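Local coordinates for Rho GTPase-activating protein 27 (Homo sapiens, PDB 3PP2) that probably acts as a GTPase activator that switches off the Rho-type GTPases CDC42 and RAC1, and is represented here by its pleckstrin homology domain, at residues A33-L38 against T44-S49; L14-T19 against P66-E71; S78-D83 against K88-L93; G23-K28 against G98-I103. All blocks are in the same frame, centred on the assembly; numbering follows the deposited sequence.

Contact 1: A33-L38 against T44-S49; sequences ASWTVL and TFFKDS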
loop_
_atom_site.group_PDB
_atom_site.type_symbol
_atom_site.label_atom_id
_atom_site.label_comp_id
_atom_site.label_asym_id
_atom_site.label_seq_id
_atom_site.Cartn_x
_atom_site.Cartn_y
_atom_site.Cartn_z
ATOM N N ALA A 33 -2.240 11.590 15.440
ATOM C CA ALA A 33 -2.169 11.743 13.999
ATOM C C ALA A 33 -2.095 13.206 13.635
ATOM O O ALA A 33 -2.851 14.020 14.167
ATOM C CB ALA A 33 -3.388 11.105 13.311
ATOM N N SER A 34 -1.196 13.565 12.762
ATOM C CA SER A 34 -1.076 14.927 12.274
ATOM C C SER A 34 -0.691 15.017 10.850
ATOM O O SER A 34 -0.059 14.096 10.307
ATOM C CB SER A 34 -0.046 15.716 13.093
ATOM O OG SER A 34 1.283 15.372 12.782
ATOM N N TRP A 35 -1.056 16.125 10.234
ATOM C CA TRP A 35 -0.426 16.512 8.997
ATOM C C TRP A 35 1.089 16.564 9.210
ATOM O O TRP A 35 1.589 16.942 10.281
ATOM C CB TRP A 35 -0.946 17.884 8.566
ATOM C CG TRP A 35 -0.584 18.339 7.208
ATOM C CD1 TRP A 35 0.131 19.435 6.876
ATOM C CD2 TRP A 35 -0.937 17.684 5.985
ATOM N NE1 TRP A 35 0.248 19.510 5.499
ATOM C CE2 TRP A 35 -0.411 18.444 4.938
ATOM C CE3 TRP A 35 -1.669 16.531 5.684
ATOM C CZ2 TRP A 35 -0.589 18.090 3.600
ATOM C CZ3 TRP A 35 -1.829 16.159 4.330
ATOM C CH2 TRP A 35 -1.309 16.948 3.329
ATOM N N THR A 36 1.799 16.143 8.173
ATOM C CA THR A 36 3.244 15.983 8.159
ATOM C C THR A 36 3.719 16.466 6.814
ATOM O O THR A 36 3.141 16.104 5.787
ATOM C CB THR A 36 3.628 14.495 8.361
ATOM O OG1 THR A 36 3.025 14.008 9.572
ATOM C CG2 THR A 36 5.140 14.289 8.458
ATOM N N VAL A 37 4.775 17.265 6.810
ATOM C CA VAL A 37 5.377 17.772 5.590
ATOM C C VAL A 37 6.870 17.538 5.585
ATOM O O VAL A 37 7.553 17.868 6.532
ATOM C CB VAL A 37 5.120 19.290 5.411
ATOM C CG1 VAL A 37 5.861 19.898 4.189
ATOM C CG2 VAL A 37 3.580 19.534 5.321
ATOM N N LEU A 38 7.341 16.921 4.518
ATOM C CA LEU A 38 8.764 16.814 4.218
ATOM C C LEU A 38 9.096 17.762 3.088
ATOM O O LEU A 38 8.552 17.657 1.997
ATOM C CB LEU A 38 9.087 15.388 3.796
ATOM C CG LEU A 38 10.517 15.109 3.353
ATOM C CD1 LEU A 38 11.484 15.355 4.476
ATOM C CD2 LEU A 38 10.602 13.690 2.826
ATOM N N THR A 44 8.379 18.099 9.200
ATOM C CA THR A 44 7.585 18.851 10.135
ATOM C C THR A 44 6.285 18.086 10.458
ATOM O O THR A 44 5.533 17.763 9.551
ATOM C CB THR A 44 7.245 20.239 9.602
ATOM O OG1 THR A 44 8.453 20.952 9.299
ATOM C CG2 THR A 44 6.400 21.015 10.627
ATOM N N PHE A 45 6.064 17.817 11.736
ATOM C CA PHE A 45 4.821 17.286 12.234
ATOM C C PHE A 45 4.021 18.428 12.812
ATOM O O PHE A 45 4.493 19.112 13.735
ATOM C CB PHE A 45 5.088 16.268 13.331
ATOM C CG PHE A 45 5.778 15.030 12.866
ATOM C CD1 PHE A 45 5.117 14.107 12.083
ATOM C CD2 PHE A 45 7.099 14.786 13.209
ATOM C CE1 PHE A 45 5.757 12.974 11.677
ATOM C CE2 PHE A 45 7.749 13.654 12.785
ATOM C CZ PHE A 45 7.054 12.745 12.032
ATOM N N PHE A 46 2.831 18.658 12.280
ATOM C CA PHE A 46 1.946 19.721 12.779
ATOM C C PHE A 46 1.218 19.275 14.017
ATOM O O PHE A 46 1.316 18.144 14.481
ATOM C CB PHE A 46 1.029 20.156 11.612
ATOM C CG PHE A 46 1.763 20.940 10.564
ATOM C CD1 PHE A 46 2.472 20.316 9.543
ATOM C CD2 PHE A 46 1.825 22.305 10.641
ATOM C CE1 PHE A 46 3.166 21.046 8.641
ATOM C CE2 PHE A 46 2.557 23.030 9.733
ATOM C CZ PHE A 46 3.216 22.412 8.745
ATOM N N LYS A 47 0.514 20.223 14.622
ATOM C CA LYS A 47 -0.322 19.958 15.748
ATOM C C LYS A 47 -1.294 18.815 15.422
ATOM O O LYS A 47 -1.630 18.603 14.251
ATOM C CB LYS A 47 -1.087 21.253 16.090
ATOM C CG LYS A 47 -1.835 21.237 17.419
ATOM C CD LYS A 47 -2.557 22.572 17.644
ATOM C CE LYS A 47 -3.057 22.743 19.099
ATOM N NZ LYS A 47 -3.676 24.081 19.373
ATOM N N ASP A 48 -1.740 18.110 16.455
ATOM C CA ASP A 48 -2.734 17.040 16.333
ATOM C C ASP A 48 -3.877 17.448 15.415
ATOM O O ASP A 48 -4.423 18.554 15.564
ATOM C CB ASP A 48 -3.263 16.737 17.734
ATOM C CG ASP A 48 -4.177 15.505 17.809
ATOM O OD1 ASP A 48 -4.607 14.932 16.775
ATOM O OD2 ASP A 48 -4.417 15.092 18.963
ATOM N N SER A 49 -4.289 16.555 14.506
ATOM C CA SER A 49 -5.370 16.848 13.567
ATOM C C SER A 49 -6.753 16.693 14.195
ATOM O O SER A 49 -7.719 17.098 13.588
ATOM C CB SER A 49 -5.282 15.971 12.329
ATOM O OG SER A 49 -5.355 14.593 12.653
HETATM O O HOH W 1 -2.554 17.936 11.812
#
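Strands 33-38 and 44-46 run antiparallel, with Val37 and Thr44 as a hydrogen-bonded pair (Thr44 N to Val37 O 2.8 Å, Val37 N to Thr44 O 2.9 Å) and Thr36 and Phe45 as the non-hydrogen-bonded pair beside it. Thr36 and Phe45 lie alongside each other on one face of the sheet: Thr36 CG2 sits 3.5 Å from Phe45 CE1, while OG1 turns back to its own strand and bonds Ser34 O. On the other face Phe46 runs beside Trp35, CD1 to CD1 3.7 Å, with the Trp35 five-membered ring and the phenyl plane inclined at 42°. Val37 CG2 reaches Phe46 CE1, and Thr44 CG2 lies over one face of the same phenyl ring. The indole NE1 bonds Arg58 O of the second subunit. Ser34 OG, with chi1 at 75° between the backbone N and the carbonyl carbon, donates to Trp35 O from above the carbonyl plane and in turn is hydrogen-bonded to Arg16 NE. Beyond Phe46 the pairing opens: a water joins Trp35 N to Lys47 O, and Ser49 N closes on Ala33 O (2.9 Å, 172°). Trp35 O accepts two hydrogen bonds, from Phe46 N and Ser34 OG, so this buried carbonyl has two donors, beside the apolar patch of Trp35, Val37 and Phe46.

Contact 2: L14-T19 against P66-E71; sequences LHRTKT and PEYTVE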
loop_
_atom_site.group_PDB
_atom_site.type_symbol
_atom_site.label_atom_id
_atom_site.label_comp_id
_atom_site.label_asym_id
_atom_site.label_seq_id
_atom_site.Cartn_x
_atom_site.Cartn_y
_atom_site.Cartn_z
ATOM N N LEU A 14 0.058 11.287 9.202
ATOM C CA LEU A 14 0.759 10.172 9.815
ATOM C C LEU A 14 0.524 10.173 11.313
ATOM O O LEU A 14 0.294 11.221 11.927
ATOM C CB LEU A 14 2.274 10.235 9.566
ATOM C CG LEU A 14 2.699 10.062 8.113
ATOM C CD1 LEU A 14 4.189 10.372 7.944
ATOM C CD2 LEU A 14 2.349 8.678 7.607
ATOM N N HIS A 15 0.674 9.004 11.918
ATOM C CA HIS A 15 0.735 8.882 13.361
ATOM C C HIS A 15 2.184 9.042 13.804
ATOM O O HIS A 15 3.123 8.550 13.164
ATOM C CB HIS A 15 0.163 7.574 13.807
ATOM C CG HIS A 15 -1.275 7.445 13.502
ATOM N ND1 HIS A 15 -2.248 7.613 14.447
ATOM C CD2 HIS A 15 -1.903 7.111 12.352
ATOM C CE1 HIS A 15 -3.428 7.414 13.885
ATOM N NE2 HIS A 15 -3.248 7.131 12.605
ATOM N N ARG A 16 2.385 9.746 14.897
ATOM C CA ARG A 16 3.742 9.924 15.431
ATOM C C ARG A 16 3.734 10.165 16.911
ATOM O O ARG A 16 2.762 10.726 17.457
ATOM C CB ARG A 16 4.461 11.067 14.697
ATOM C CG ARG A 16 4.122 12.473 15.127
ATOM C CD ARG A 16 2.714 12.826 14.813
ATOM N NE ARG A 16 2.377 14.223 15.056
ATOM C CZ ARG A 16 2.187 14.736 16.247
ATOM N NH1 ARG A 16 1.835 16.031 16.363
ATOM N NH2 ARG A 16 2.314 13.964 17.326
ATOM N N THR A 17 4.840 9.794 17.551
ATOM C CA THR A 17 5.096 10.168 18.926
ATOM C C THR A 17 6.582 10.462 19.077
ATOM O O THR A 17 7.421 9.781 18.480
ATOM C CB THR A 17 4.707 9.028 19.914
ATOM O OG1 THR A 17 4.977 9.452 21.252
ATOM C CG2 THR A 17 5.398 7.668 19.658
ATOM N N LYS A 18 6.895 11.412 19.930
ATOM C CA LYS A 18 8.253 11.608 20.381
ATOM C C LYS A 18 8.532 10.524 21.410
ATOM O O LYS A 18 7.619 10.083 22.148
ATOM C CB LYS A 18 8.421 13.001 20.991
ATOM C CG LYS A 18 9.841 13.408 21.263
ATOM C CD LYS A 18 9.921 14.915 21.619
ATOM C CE LYS A 18 11.359 15.351 21.832
ATOM N NZ LYS A 18 11.346 16.798 22.252
ATOM N N THR A 19 9.756 9.995 21.372
ATOM C CA THR A 19 10.187 8.958 22.321
ATOM C C THR A 19 11.462 9.326 23.096
ATOM O O THR A 19 11.726 8.735 24.129
ATOM C CB THR A 19 10.417 7.624 21.610
ATOM O OG1 THR A 19 11.281 7.849 20.487
ATOM C CG2 THR A 19 9.086 7.038 21.147
ATOM N N PRO A 66 3.513 24.137 13.634
ATOM C CA PRO A 66 4.330 22.949 13.859
ATOM C C PRO A 66 4.408 22.532 15.319
ATOM O O PRO A 66 4.533 23.405 16.239
ATOM C CB PRO A 66 5.711 23.352 13.340
ATOM C CG PRO A 66 5.457 24.442 12.445
ATOM C CD PRO A 66 4.312 25.207 13.026
ATOM N N GLU A 67 4.342 21.231 15.542
ATOM C CA GLU A 67 4.601 20.677 16.861
ATOM C C GLU A 67 6.032 20.193 17.026
ATOM O O GLU A 67 6.668 20.523 18.040
ATOM C CB GLU A 67 3.630 19.530 17.194
ATOM C CG GLU A 67 3.823 19.082 18.637
ATOM C CD GLU A 67 2.707 18.315 19.263
ATOM O OE1 GLU A 67 1.857 17.777 18.534
ATOM O OE2 GLU A 67 2.703 18.244 20.528
ATOM N N TYR A 68 6.505 19.411 16.048
ATOM C CA TYR A 68 7.870 18.852 16.071
ATOM C C TYR A 68 8.494 19.089 14.697
ATOM O O TYR A 68 7.865 18.828 13.662
ATOM C CB TYR A 68 7.861 17.348 16.332
ATOM C CG TYR A 68 7.149 16.897 17.566
ATOM C CD1 TYR A 68 7.561 17.299 18.817
ATOM C CD2 TYR A 68 6.061 16.054 17.504
ATOM C CE1 TYR A 68 6.899 16.888 19.966
ATOM C CE2 TYR A 68 5.416 15.626 18.666
ATOM C CZ TYR A 68 5.849 16.053 19.894
ATOM O OH TYR A 68 5.169 15.646 21.046
ATOM N N THR A 69 9.713 19.613 14.684
ATOM C CA THR A 69 10.455 19.771 13.436
ATOM C C THR A 69 11.713 18.919 13.566
ATOM O O THR A 69 12.453 18.999 14.581
ATOM C CB THR A 69 10.736 21.236 13.162
ATOM O OG1 THR A 69 9.499 21.971 13.149
ATOM C CG2 THR A 69 11.505 21.445 11.838
ATOM N N VAL A 70 11.980 18.133 12.559
ATOM C CA VAL A 70 13.142 17.303 12.574
ATOM C C VAL A 70 13.993 17.627 11.353
ATOM O O VAL A 70 13.584 17.390 10.225
ATOM C CB VAL A 70 12.782 15.804 12.587
ATOM C CG1 VAL A 70 14.062 15.008 12.730
ATOM C CG2 VAL A 70 11.696 15.510 13.681
ATOM N N GLU A 71 15.171 18.207 11.586
ATOM C CA GLU A 71 16.120 18.451 10.519
ATOM C C GLU A 71 16.786 17.123 10.204
ATOM O O GLU A 71 17.230 16.426 11.083
ATOM C CB GLU A 71 17.122 19.558 10.929
ATOM C CG GLU A 71 16.436 20.881 11.210
ATOM C CD GLU A 71 17.337 21.967 11.741
ATOM O OE1 GLU A 71 18.572 21.779 11.731
ATOM O OE2 GLU A 71 16.796 23.041 12.169
HETATM O O HOH W 2 4.706 12.805 21.128
#
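Arg16 reaches Glu67 and Tyr68 because its chain folds twice near the root: chi1 of 80° sets CG between the backbone N and the carbonyl carbon, and the chain bends again at chi2 before it runs out to the guanidinium. Glu67 comes from segment 66-71 fully stretched, CG anti to the backbone N, and delivers OE1 to the rim of that guanidinium. The salt bridge, Arg16 NH1 to Glu67 OE1, is 2.8 Å long with an N-H...O angle of 153°. OE1 lies near the guanidinium plane, but is met on its anti side and well out of the carboxylate plane, and the two flat groups are turned 71° apart. Tyr68 follows Glu67 in a classic beta bulge opposite Phe45, which lets both residues face the same way. Its ring edge approaches the guanidinium from above one face, CE2 standing 3.8 Å from Arg16 NH2, while Glu67 CG lies over the ring centre. Across the ring, Lys18 CD packs 4.0 Å from Tyr68 CE1, and Lys18 CB lies near CZ. The Lys18 chain runs on extended to a salt bridge with Asp21. A water accepts from Lys18 N and is hydrogen-bonded to Tyr68 OH, 2.9 Å from each. Arg16 is gripped further by Ser34 OG at NE and by Phe46 O at NH1. NH1 thus shares its protons between a carboxylate and a main-chain carbonyl; together with the NE bond this should fix the guanidinium's rotation, and the nearby carboxylate probably helps to balance its largely buried charge.

Contact 3: S78-D83 against K88-L93; sequences SWAPKD and KNVLEL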
loop_
_atom_site.group_PDB
_atom_site.type_symbol
_atom_site.label_atom_id
_atom_site.label_comp_id
_atom_site.label_asym_id
_atom_site.label_seq_id
_atom_site.Cartn_x
_atom_site.Cartn_y
_atom_site.Cartn_z
ATOM N N SER A 78 15.186 4.121 10.544
ATOM C CA SER A 78 15.074 2.687 10.491
ATOM C C SER A 78 13.635 2.230 10.603
ATOM O O SER A 78 12.768 2.994 10.975
ATOM C CB SER A 78 15.865 2.050 11.608
ATOM O OG SER A 78 15.421 2.484 12.863
ATOM N N TRP A 79 13.379 0.986 10.255
ATOM C CA TRP A 79 12.176 0.305 10.691
ATOM C C TRP A 79 12.390 -0.049 12.163
ATOM O O TRP A 79 13.400 -0.651 12.537
ATOM C CB TRP A 79 11.899 -0.931 9.851
ATOM C CG TRP A 79 11.510 -0.637 8.464
ATOM C CD1 TRP A 79 12.335 -0.290 7.426
ATOM C CD2 TRP A 79 10.166 -0.641 7.914
ATOM N NE1 TRP A 79 11.608 -0.122 6.288
ATOM C CE2 TRP A 79 10.278 -0.324 6.542
ATOM C CE3 TRP A 79 8.901 -0.919 8.432
ATOM C CZ2 TRP A 79 9.155 -0.218 5.692
ATOM C CZ3 TRP A 79 7.787 -0.851 7.588
ATOM C CH2 TRP A 79 7.924 -0.505 6.236
ATOM N N ALA A 80 11.424 0.298 13.002
ATOM C CA ALA A 80 11.571 0.053 14.437
ATOM C C ALA A 80 11.538 -1.438 14.743
ATOM O O ALA A 80 10.845 -2.194 14.063
ATOM C CB ALA A 80 10.477 0.723 15.199
ATOM N N PRO A 81 12.240 -1.881 15.819
ATOM C CA PRO A 81 12.006 -3.251 16.299
ATOM C C PRO A 81 10.522 -3.492 16.583
ATOM O O PRO A 81 9.822 -2.578 17.033
ATOM C CB PRO A 81 12.829 -3.303 17.600
ATOM C CG PRO A 81 13.895 -2.272 17.393
ATOM C CD PRO A 81 13.261 -1.175 16.605
ATOM N N LYS A 82 10.031 -4.707 16.347
ATOM C CA LYS A 82 8.593 -4.969 16.473
ATOM C C LYS A 82 8.103 -4.782 17.916
ATOM O O LYS A 82 6.910 -4.463 18.123
ATOM C CB LYS A 82 8.225 -6.362 15.923
ATOM C CG LYS A 82 8.303 -6.470 14.396
ATOM C CD LYS A 82 7.834 -7.858 13.924
ATOM C CE LYS A 82 7.883 -8.003 12.387
ATOM N NZ LYS A 82 7.230 -9.255 11.926
ATOM N N ASP A 83 9.022 -4.906 18.880
ATOM C CA ASP A 83 8.687 -4.777 20.310
ATOM C C ASP A 83 8.785 -3.347 20.829
ATOM O O ASP A 83 8.431 -3.072 21.984
ATOM C CB ASP A 83 9.549 -5.731 21.165
ATOM C CG ASP A 83 10.944 -5.175 21.494
ATOM O OD1 ASP A 83 11.511 -4.403 20.699
ATOM O OD2 ASP A 83 11.487 -5.547 22.566
ATOM N N LYS A 88 1.725 -1.578 14.260
ATOM C CA LYS A 88 2.335 -2.100 13.041
ATOM C C LYS A 88 2.886 -0.988 12.156
ATOM O O LYS A 88 2.395 0.132 12.163
ATOM C CB LYS A 88 1.313 -2.924 12.217
ATOM C CG LYS A 88 0.710 -4.135 12.985
ATOM C CD LYS A 88 1.728 -4.992 13.736
ATOM N N ASN A 89 3.894 -1.305 11.354
ATOM C CA ASN A 89 4.447 -0.392 10.360
ATOM C C ASN A 89 5.052 0.848 10.995
ATOM O O ASN A 89 4.751 1.964 10.600
ATOM C CB ASN A 89 3.401 -0.010 9.312
ATOM C CG ASN A 89 2.735 -1.195 8.708
ATOM O OD1 ASN A 89 3.398 -2.183 8.423
ATOM N ND2 ASN A 89 1.426 -1.094 8.494
ATOM N N VAL A 90 5.912 0.629 11.974
ATOM C CA VAL A 90 6.533 1.715 12.690
ATOM C C VAL A 90 7.941 1.986 12.185
ATOM O O VAL A 90 8.769 1.081 12.127
ATOM C CB VAL A 90 6.563 1.453 14.242
ATOM C CG1 VAL A 90 7.204 2.593 14.965
ATOM C CG2 VAL A 90 5.154 1.153 14.784
ATOM N N LEU A 91 8.223 3.252 11.894
ATOM C CA LEU A 91 9.582 3.745 11.652
ATOM C C LEU A 91 10.115 4.459 12.876
ATOM O O LEU A 91 9.362 5.072 13.624
ATOM C CB LEU A 91 9.611 4.708 10.483
ATOM C CG LEU A 91 8.995 4.199 9.183
ATOM C CD1 LEU A 91 9.026 5.327 8.079
ATOM C CD2 LEU A 91 9.618 2.861 8.711
ATOM N N GLU A 92 11.434 4.424 13.036
ATOM C CA GLU A 92 12.127 5.179 14.093
ATOM C C GLU A 92 13.039 6.192 13.408
ATOM O O GLU A 92 13.802 5.853 12.515
ATOM C CB GLU A 92 12.947 4.220 14.950
ATOM C CG GLU A 92 13.615 4.866 16.140
ATOM C CD GLU A 92 14.119 3.829 17.158
ATOM O OE1 GLU A 92 14.839 2.901 16.760
ATOM O OE2 GLU A 92 13.830 3.960 18.357
ATOM N N LEU A 93 12.947 7.432 13.859
ATOM C CA LEU A 93 13.749 8.528 13.343
ATOM C C LEU A 93 14.488 9.188 14.505
ATOM O O LEU A 93 13.856 9.632 15.464
ATOM C CB LEU A 93 12.869 9.551 12.624
ATOM C CG LEU A 93 13.589 10.750 11.985
ATOM C CD1 LEU A 93 14.625 10.353 10.893
ATOM C CD2 LEU A 93 12.529 11.731 11.405
HETATM O O HOH W 3 16.586 5.130 13.659
HETATM O O HOH W 4 8.963 -1.678 12.102
#
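Leu91 and Trp79 sit opposite each other as a non-hydrogen-bonded pair, and Leu91 is worth following outward. Its CB lies 3.6 Å from Ser78 O, close beside the backbone of the other strand. With CG anti to the carbonyl carbon (chi1 -53°), the chain then turns in under the indole. CD2 makes the contact: it stands 3.6 Å from Trp79 CD2, at the fusion of the two rings, and meets the six-membered ring in a CH-pi contact, 3.9 Å from the ring centroid and 19° off its normal. The methyl thus lies over the face of the indole. His115 of the helix 108-122 stacks on Trp79, and Ile111 of that helix packs against both Trp79 and Leu91. His115 of the third subunit meets the indole in an edge-to-face pair.

The main chain around them is tied by three bonds. Ser78 N donates to Glu92 O, Glu92 N returns a bond of 2.8 Å to Ser78 O, and past Trp79, Ala80 N donates to Val90 O at 2.9 Å. A water bridges Ser78 OG and Glu92 O, while another water donates to both Ala80 O and Val90 O. Away from the indole, Ala80 CB packs on Val90 CG1 at 3.8 Å, and Ser78 OG lies near Glu92 CB. After Ala80 the two chains separate, Pro81 leading into the connecting loop. This is an antiparallel beta hairpin of the second sheet of a PH domain, with Trp79 and Leu91 turned toward the C-terminal helix that closes one end of the barrel.

Contact 4: G23-K28 against G98-I103; sequences GKRLRK and GSEYLI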
loop_
_atom_site.group_PDB
_atom_site.type_symbol
_atom_site.label_atom_id
_atom_site.label_comp_id
_atom_site.label_asym_id
_atom_site.label_seq_id
_atom_site.Cartn_x
_atom_site.Cartn_y
_atom_site.Cartn_z
ATOM N N GLY A 23 18.273 12.706 23.610
ATOM C CA GLY A 23 18.905 11.540 24.140
ATOM C C GLY A 23 18.260 10.957 25.394
ATOM O O GLY A 23 18.663 9.850 25.823
ATOM N N LYS A 24 17.259 11.642 25.951
ATOM C CA LYS A 24 16.657 11.237 27.216
ATOM C C LYS A 24 15.269 10.643 26.930
ATOM O O LYS A 24 14.381 11.323 26.406
ATOM C CB LYS A 24 16.544 12.442 28.165
ATOM C CG LYS A 24 17.838 13.227 28.396
ATOM C CD LYS A 24 19.050 12.448 28.691
ATOM C CE LYS A 24 20.112 13.402 29.402
ATOM N NZ LYS A 24 20.994 14.191 28.448
ATOM N N ARG A 25 15.077 9.375 27.258
ATOM C CA ARG A 25 13.862 8.653 26.884
ATOM C C ARG A 25 12.653 9.220 27.649
ATOM O O ARG A 25 12.767 9.571 28.846
ATOM C CB ARG A 25 14.015 7.176 27.217
ATOM C CG ARG A 25 15.129 6.467 26.410
ATOM C CD ARG A 25 14.759 5.062 26.005
ATOM N NE ARG A 25 13.787 5.166 24.932
ATOM C CZ ARG A 25 14.080 5.465 23.659
ATOM N NH1 ARG A 25 13.097 5.551 22.776
ATOM N NH2 ARG A 25 15.343 5.683 23.263
ATOM N N LEU A 26 11.509 9.280 26.982
ATOM C CA LEU A 26 10.227 9.615 27.607
ATOM C C LEU A 26 9.636 8.401 28.282
ATOM O O LEU A 26 9.861 7.276 27.814
ATOM C CB LEU A 26 9.271 10.200 26.570
ATOM C CG LEU A 26 9.808 11.485 25.927
ATOM C CD1 LEU A 26 8.684 12.061 25.002
ATOM C CD2 LEU A 26 10.345 12.543 26.969
ATOM N N ARG A 27 8.860 8.624 29.354
ATOM C CA ARG A 27 8.292 7.529 30.153
ATOM C C ARG A 27 7.270 6.728 29.364
ATOM O O ARG A 27 7.231 5.499 29.476
ATOM C CB ARG A 27 7.653 8.116 31.415
ATOM C CG ARG A 27 7.146 7.110 32.443
ATOM C CD ARG A 27 6.653 7.887 33.700
ATOM N NE ARG A 27 5.735 7.119 34.537
ATOM N N LYS A 28 6.407 7.406 28.600
ATOM C CA LYS A 28 5.382 6.693 27.815
ATOM C C LYS A 28 5.232 7.300 26.445
ATOM O O LYS A 28 5.763 8.367 26.176
ATOM C CB LYS A 28 4.051 6.681 28.523
ATOM C CG LYS A 28 3.302 7.981 28.558
ATOM C CD LYS A 28 2.030 7.852 29.450
ATOM N N GLY A 98 19.868 13.755 19.191
ATOM C CA GLY A 98 19.500 12.632 20.015
ATOM C C GLY A 98 18.015 12.515 20.308
ATOM O O GLY A 98 17.582 11.584 20.974
ATOM N N SER A 99 17.216 13.448 19.842
ATOM C CA SER A 99 15.767 13.285 19.948
ATOM C C SER A 99 15.328 12.158 19.013
ATOM O O SER A 99 15.976 11.868 17.999
ATOM C CB SER A 99 15.051 14.564 19.620
ATOM O OG SER A 99 15.294 15.557 20.616
ATOM N N GLU A 100 14.279 11.482 19.412
ATOM C CA GLU A 100 13.816 10.306 18.699
ATOM C C GLU A 100 12.293 10.370 18.578
ATOM O O GLU A 100 11.606 10.858 19.484
ATOM C CB GLU A 100 14.240 9.004 19.440
ATOM C CG GLU A 100 15.784 8.791 19.550
ATOM C CD GLU A 100 16.189 7.525 20.294
ATOM O OE1 GLU A 100 15.297 6.790 20.773
ATOM O OE2 GLU A 100 17.417 7.268 20.395
ATOM N N TYR A 101 11.797 9.844 17.465
ATOM C CA TYR A 101 10.370 9.822 17.124
ATOM C C TYR A 101 10.039 8.484 16.495
ATOM O O TYR A 101 10.888 7.889 15.820
ATOM C CB TYR A 101 10.019 10.921 16.099
ATOM C CG TYR A 101 10.391 12.295 16.582
ATOM C CD1 TYR A 101 9.473 13.130 17.196
ATOM C CD2 TYR A 101 11.699 12.747 16.415
ATOM C CE1 TYR A 101 9.855 14.369 17.658
ATOM C CE2 TYR A 101 12.109 13.961 16.865
ATOM C CZ TYR A 101 11.173 14.807 17.492
ATOM O OH TYR A 101 11.581 16.046 17.962
ATOM N N LEU A 102 8.825 8.013 16.745
ATOM C CA LEU A 102 8.239 6.931 15.980
ATOM C C LEU A 102 7.182 7.489 15.048
ATOM O O LEU A 102 6.450 8.404 15.429
ATOM C CB LEU A 102 7.642 5.864 16.890
ATOM C CG LEU A 102 8.576 5.249 17.914
ATOM C CD1 LEU A 102 7.853 4.314 18.881
ATOM C CD2 LEU A 102 9.765 4.593 17.305
ATOM N N ILE A 103 7.063 6.862 13.871
ATOM C CA ILE A 103 6.179 7.295 12.789
ATOM C C ILE A 103 5.432 6.052 12.346
ATOM O O ILE A 103 6.045 4.988 12.184
ATOM C CB ILE A 103 6.966 7.921 11.602
ATOM C CG1 ILE A 103 7.931 9.010 12.103
ATOM C CG2 ILE A 103 6.046 8.402 10.503
ATOM C CD1 ILE A 103 8.892 9.476 11.031
#
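Arg25 and Glu100 meet at an angle, their guanidinium and carboxylate planes 48° apart, and a single carboxylate oxygen does the work. Glu100 OE1 comes to the edge of the guanidinium, near its plane. Seen from the acid, however, the arginine nitrogen stands above the carboxylate plane. The bond from Arg25 NH2 to Glu100 OE1 is short at 2.7 Å, with an N-H...O angle of 155°; NH1 adds a weak bond to the same OE1 at 3.2 Å. This is a lopsided salt bridge, resting mainly on NH2.

The two side chains come to it differently. Glu100 projects from its strand in an extended chain, whereas Arg25 bends at chi2 and again at chi3, with chi3 at 74°, which brings its guanidinium across to the acid. Glu100 was modelled in two conformers, so this pairing describes one of them.

A second link lies two residues earlier in both segments, between two glycines: Gly23 N gives a weak bond to Gly98 O, 2.9 Å long but strongly bent. Both glycines have positive phi, and at these backbone angles a CB would press on the preceding carbonyl oxygen. A citrate molecule, probably from the crystallisation liquor, bonds Arg25 N and Gly23 O.

The contact lies at the surface, where the short strand 24-25, folded back on strand 10-21, approaches the start of strand 100-104. That strand pairs with 10-21 on one side and with 90-94 on the other.

How the contacts relate
All four contacts lie on the curled, antiparallel strands of the PH-domain barrel. Contacts 1 and 2, centres about 7 Å apart, meet directly: Phe45 CD1 packs on Arg16 CG at 3.6 Å, and Phe45 O accepts from Glu67 N. Contact 4 joins contact 2 through backbone bonds between strands 10-21 and 100-104, and contact 3 through bonds between 90-94 and 100-104. Inside the barrel, Phe45 CZ packs on Ile103 CG1, and Val70 CG1 on Leu93 CD2, joining strand 42-46 to 100-104 and strand 66-71 to 90-94. Contacts 1 and 3 lie on opposite sides of the chain's centre, about 18 Å apart between centres, and each touches a different neighbouring subunit; the citrate sits at contact 4.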